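Alpha-fucosidase (Bifidobacterium bifidum, PDB 2EAB) is the catalytic piece of a larger 1,2-alpha-L-fucosidase, which probably hydrolyses terminal alpha-1,2-linked L-fucose from glycans. Local coordinates at residues A518-G523 / V818-F823; L839-G844 / F884-G889. One frame throughout, in Å; residues are numbered along the deposited sequence.

Interaction 1. Residues A518-G523 / V818-F823; sequences AYEYSG and VARGNF. With EDO (1,2-ethanediol), chain I; EDO (1,2-ethanediol), chain G.
Near the C-terminal part of helix 507-520 of the helical catalytic domain, Glu520, Tyr521 and Ser522 meet Arg820, Gly821 and Asn822 of a turn in the C-terminal beta domain, which closes with a G1 beta bulge opposite Ala819. Gly821 N donates almost straight to Glu520 O (2.9 Å, 170°), and Asn822 ND2 donates a hydrogen bond to Ser522 O at 2.9 Å. Arg820 runs extended from CG to NE (chi2 176°), beside the Glu520 side chain. It lays CG over the centre of the Tyr521 ring, a CH-pi contact of 3.8 Å to the centroid. NE then forms a salt bridge to Glu520 OE1 (2.8 Å), which is met from above the carboxylate plane, the two flat groups standing at 90°. Tyr521 OH sits over a guanidinium face and hydrogen-bonds an ethanediol, probably from the crystallisation liquor, whose other oxygen accepts from Arg820 NH2; NH2 also makes a salt bridge to Glu517. A leucine in place of Arg820 would probably leave Glu520 OE1 and the nearby Glu517 carboxylate without the cation they share. Glu520 binds calcium in a structure of this protein, though none is bound here, consistent with Arg820 positioning a metal-binding carboxylate from the second shell.

Interaction 2. Residues L839-G844 / F884-G889; sequences LTSNKG and FDTTAG
Ser841 and Thr886 join two neighbouring connections in the C-terminal domain, a beta-sandwich-like unit in which both segments pass from one sheet to the other. Residues 839-844 end strand 833-841 of the seven-stranded sheet and lead toward strand 847-851 of the five-stranded one; residues 884-889 make the return, from strand 880-884 to strand 890-896. As a worked case of two sheet-to-sheet crossings packed side by side, the contact has an apolar inner end and a polar outer end. Inside, Leu839 CD2 touches Phe884 CZ at 3.8 Å, with Ala847 packed against both side chains. In the middle, the Ser841 hydroxyl, anti to its own nitrogen (chi1 -179°), is turned toward Thr886, and Ser841 OG and Thr886 OG1 lie 2.7 Å apart, close enough to share a hydrogen bond, with the proton's place left open. The threonine oxygen also bonds to Lys845 O, so this hydroxyl ties both crossings together at a buried position. Farther out the backbone takes over. Ser841 O receives Gly889 N at 2.8 Å, nearly in line with the carbonyl, while Ala888 CA adds a weaker CH contact to the same oxygen at 3.3 Å. Thr890 continues the pairing to Ser841 as strand 890-896 begins. Ala888 CB rests against Asn842 O, 3.6 Å away. Gly844, with phi of 76°, passes close to the other crossing: its CA lies 3.5 Å from Ala888 N, where a side chain on Gly844 would be crowded.

In the fold
Interaction 1 and interaction 2 lie about 12 Å apart, centre to centre, on the same side of the chain's centre, and follow one another along the chain: 518-523, 818-823, 839-844, then 884-889. Both reach the seven-stranded sheet, interaction 1 at the turn between strands 812-819 and 823-830, interaction 2 at the end of strand 833-841. They touch directly: Asn822 O probably accepts a hydrogen bond from Asn842 N at 2.9 Å, and Lys843 CG packs on Ser522 O. Interaction 1 joins the catalytic domain to the C-terminal domain, interaction 2 joins two crossings between the latter's sheets, and their direct touch makes the two contacts adjoining parts of one region.

Interaction 1. Residues A518-G523 / V818-F823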
# COMPACT_ATOMS: atom_id res chain seq x y z
N ALA A 518 -10.11 -7.87 3.00
CA ALA A 518 -9.66 -8.70 4.12
C ALA A 518 -10.66 -9.81 4.41
O ALA A 518 -10.26 -10.92 4.76
CB ALA A 518 -9.41 -7.85 5.35
N TYR A 519 -11.95 -9.50 4.27
CA TYR A 519 -12.98 -10.52 4.37
C TYR A 519 -13.07 -11.41 3.13
O TYR A 519 -13.15 -12.64 3.24
CB TYR A 519 -14.36 -9.93 4.70
CG TYR A 519 -15.40 -11.01 4.80
CD1 TYR A 519 -15.33 -11.95 5.83
CD2 TYR A 519 -16.42 -11.14 3.86
CE1 TYR A 519 -16.25 -12.98 5.93
CE2 TYR A 519 -17.36 -12.18 3.96
CZ TYR A 519 -17.26 -13.08 5.01
OH TYR A 519 -18.16 -14.11 5.14
N GLU A 520 -13.05 -10.81 1.94
CA GLU A 520 -13.15 -11.59 0.70
C GLU A 520 -12.15 -12.73 0.67
O GLU A 520 -12.49 -13.85 0.28
CB GLU A 520 -12.80 -10.74 -0.51
CG GLU A 520 -13.83 -9.78 -0.99
CD GLU A 520 -13.36 -9.06 -2.23
OE1 GLU A 520 -12.12 -8.88 -2.38
OE2 GLU A 520 -14.19 -8.67 -3.07
N TYR A 521 -10.91 -12.44 1.04
CA TYR A 521 -9.83 -13.41 0.92
C TYR A 521 -9.72 -14.36 2.11
O TYR A 521 -8.99 -15.36 2.03
CB TYR A 521 -8.50 -12.68 0.71
CG TYR A 521 -8.22 -12.16 -0.68
CD1 TYR A 521 -7.52 -12.93 -1.60
CD2 TYR A 521 -8.59 -10.86 -1.05
CE1 TYR A 521 -7.21 -12.44 -2.86
CE2 TYR A 521 -8.28 -10.36 -2.31
CZ TYR A 521 -7.59 -11.16 -3.21
OH TYR A 521 -7.26 -10.69 -4.46
N SER A 522 -10.42 -14.08 3.21
CA SER A 522 -10.31 -14.91 4.41
C SER A 522 -11.57 -15.69 4.79
O SER A 522 -11.47 -16.82 5.28
CB SER A 522 -9.91 -14.06 5.62
OG SER A 522 -10.98 -13.19 5.98
N GLY A 523 -12.73 -15.08 4.59
CA GLY A 523 -13.98 -15.63 5.12
C GLY A 523 -14.05 -15.62 6.64
O GLY A 523 -14.82 -16.37 7.25
N VAL A 818 -3.12 -16.35 -3.16
CA VAL A 818 -4.42 -16.54 -2.54
C VAL A 818 -5.50 -15.95 -3.43
O VAL A 818 -5.35 -14.83 -3.96
CB VAL A 818 -4.49 -15.94 -1.11
CG1 VAL A 818 -5.79 -16.33 -0.42
CG2 VAL A 818 -3.31 -16.41 -0.27
N ALA A 819 -6.57 -16.72 -3.61
CA ALA A 819 -7.76 -16.30 -4.33
C ALA A 819 -8.90 -16.00 -3.37
O ALA A 819 -9.00 -16.58 -2.28
CB ALA A 819 -8.19 -17.38 -5.31
N ARG A 820 -9.76 -15.09 -3.79
CA ARG A 820 -10.97 -14.78 -3.04
C ARG A 820 -11.78 -16.05 -2.77
O ARG A 820 -11.80 -16.99 -3.58
CB ARG A 820 -11.79 -13.73 -3.78
CG ARG A 820 -11.11 -12.36 -3.75
CD ARG A 820 -11.87 -11.34 -4.57
NE ARG A 820 -11.16 -10.07 -4.72
CZ ARG A 820 -10.23 -9.84 -5.64
NH1 ARG A 820 -9.88 -10.80 -6.49
NH2 ARG A 820 -9.66 -8.64 -5.73
N GLY A 821 -12.42 -16.10 -1.60
CA GLY A 821 -13.04 -17.33 -1.10
C GLY A 821 -12.09 -18.13 -0.22
O GLY A 821 -12.50 -19.11 0.41
N ASN A 822 -10.84 -17.68 -0.16
CA ASN A 822 -9.78 -18.27 0.65
C ASN A 822 -9.33 -19.63 0.11
O ASN A 822 -9.53 -20.68 0.74
CB ASN A 822 -10.14 -18.34 2.14
CG ASN A 822 -8.92 -18.42 3.02
OD1 ASN A 822 -7.80 -18.64 2.54
ND2 ASN A 822 -9.11 -18.23 4.32
N PHE A 823 -8.73 -19.56 -1.07
CA PHE A 823 -8.07 -20.71 -1.68
C PHE A 823 -6.61 -20.35 -1.90
O PHE A 823 -6.31 -19.26 -2.40
CB PHE A 823 -8.67 -21.03 -3.05
CG PHE A 823 -10.13 -21.38 -3.02
CD1 PHE A 823 -10.54 -22.71 -2.95
CD2 PHE A 823 -11.09 -20.39 -3.11
CE1 PHE A 823 -11.89 -23.04 -2.93
CE2 PHE A 823 -12.45 -20.70 -3.09
CZ PHE A 823 -12.85 -22.04 -3.01
C1 EDO I . -16.45 -14.61 1.04
O1 EDO I . -16.04 -13.37 0.38
C2 EDO I . -15.36 -14.58 2.17
O2 EDO I . -14.36 -15.84 1.62
C1 EDO G . -7.09 -6.42 -6.97
O1 EDO G . -7.46 -7.76 -7.57
C2 EDO G . -6.17 -6.74 -5.73
O2 EDO G . -6.94 -7.58 -4.84

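Interaction 2. Residues L839-G844 / F884-G889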
# COMPACT_ATOMS: atom_id res chain seq x y z
N LEU A 839 -4.99 -26.37 -5.84
CA LEU A 839 -5.96 -25.49 -5.22
C LEU A 839 -6.24 -25.99 -3.81
O LEU A 839 -6.88 -27.03 -3.63
CB LEU A 839 -7.25 -25.46 -6.05
CG LEU A 839 -8.32 -24.46 -5.60
CD1 LEU A 839 -7.98 -23.06 -6.09
CD2 LEU A 839 -9.70 -24.89 -6.11
N THR A 840 -5.75 -25.26 -2.81
CA THR A 840 -6.00 -25.62 -1.43
C THR A 840 -7.21 -24.83 -0.94
O THR A 840 -7.18 -23.60 -0.89
CB THR A 840 -4.80 -25.30 -0.53
OG1 THR A 840 -3.62 -25.92 -1.07
CG2 THR A 840 -5.04 -25.80 0.89
N SER A 841 -8.28 -25.53 -0.60
CA SER A 841 -9.46 -24.87 -0.07
C SER A 841 -9.28 -24.65 1.42
O SER A 841 -9.21 -25.61 2.19
CB SER A 841 -10.71 -25.70 -0.31
OG SER A 841 -11.84 -25.02 0.19
N ASN A 842 -9.17 -23.39 1.84
CA ASN A 842 -8.94 -23.09 3.25
C ASN A 842 -10.23 -22.95 4.06
O ASN A 842 -10.21 -23.06 5.30
CB ASN A 842 -8.06 -21.85 3.40
CG ASN A 842 -6.74 -21.99 2.68
OD1 ASN A 842 -6.33 -21.10 1.92
ND2 ASN A 842 -6.07 -23.11 2.89
N LYS A 843 -11.35 -22.72 3.37
CA LYS A 843 -12.63 -22.51 4.04
C LYS A 843 -13.76 -23.43 3.57
O LYS A 843 -14.87 -23.34 4.07
CB LYS A 843 -13.06 -21.04 3.94
CG LYS A 843 -12.16 -20.06 4.69
CD LYS A 843 -12.23 -20.21 6.21
CE LYS A 843 -13.43 -19.48 6.78
NZ LYS A 843 -13.33 -19.35 8.26
N GLY A 844 -13.48 -24.30 2.60
CA GLY A 844 -14.48 -25.25 2.10
C GLY A 844 -15.54 -24.65 1.19
O GLY A 844 -16.61 -25.24 1.00
N PHE A 884 -16.72 -27.54 -8.50
CA PHE A 884 -16.71 -28.69 -7.59
C PHE A 884 -16.79 -28.28 -6.14
O PHE A 884 -16.37 -27.17 -5.77
CB PHE A 884 -15.50 -29.61 -7.85
CG PHE A 884 -14.16 -28.92 -7.84
CD1 PHE A 884 -13.33 -29.00 -6.72
CD2 PHE A 884 -13.70 -28.23 -8.96
CE1 PHE A 884 -12.07 -28.39 -6.72
CE2 PHE A 884 -12.45 -27.60 -8.96
CZ PHE A 884 -11.63 -27.69 -7.84
N ASP A 885 -17.35 -29.16 -5.32
CA ASP A 885 -17.35 -28.98 -3.88
C ASP A 885 -15.94 -29.11 -3.34
O ASP A 885 -15.12 -29.84 -3.89
CB ASP A 885 -18.21 -30.05 -3.20
CG ASP A 885 -19.68 -29.92 -3.53
OD1 ASP A 885 -20.13 -28.83 -3.95
OD2 ASP A 885 -20.40 -30.93 -3.36
N THR A 886 -15.66 -28.40 -2.25
CA THR A 886 -14.41 -28.58 -1.55
C THR A 886 -14.64 -28.72 -0.05
O THR A 886 -15.72 -28.43 0.46
CB THR A 886 -13.41 -27.41 -1.76
OG1 THR A 886 -13.84 -26.26 -1.03
CG2 THR A 886 -13.23 -27.07 -3.24
N THR A 887 -13.59 -29.18 0.63
CA THR A 887 -13.58 -29.27 2.08
C THR A 887 -12.35 -28.55 2.59
O THR A 887 -11.25 -28.72 2.05
CB THR A 887 -13.54 -30.73 2.54
OG1 THR A 887 -12.37 -31.37 2.02
CG2 THR A 887 -14.76 -31.45 2.05
N ALA A 888 -12.55 -27.73 3.62
CA ALA A 888 -11.46 -26.97 4.23
C ALA A 888 -10.31 -27.88 4.63
O ALA A 888 -10.53 -28.91 5.29
CB ALA A 888 -11.97 -26.19 5.43
N GLY A 889 -9.10 -27.52 4.21
CA GLY A 889 -7.89 -28.29 4.52
C GLY A 889 -7.41 -29.18 3.39
O GLY A 889 -6.30 -29.70 3.44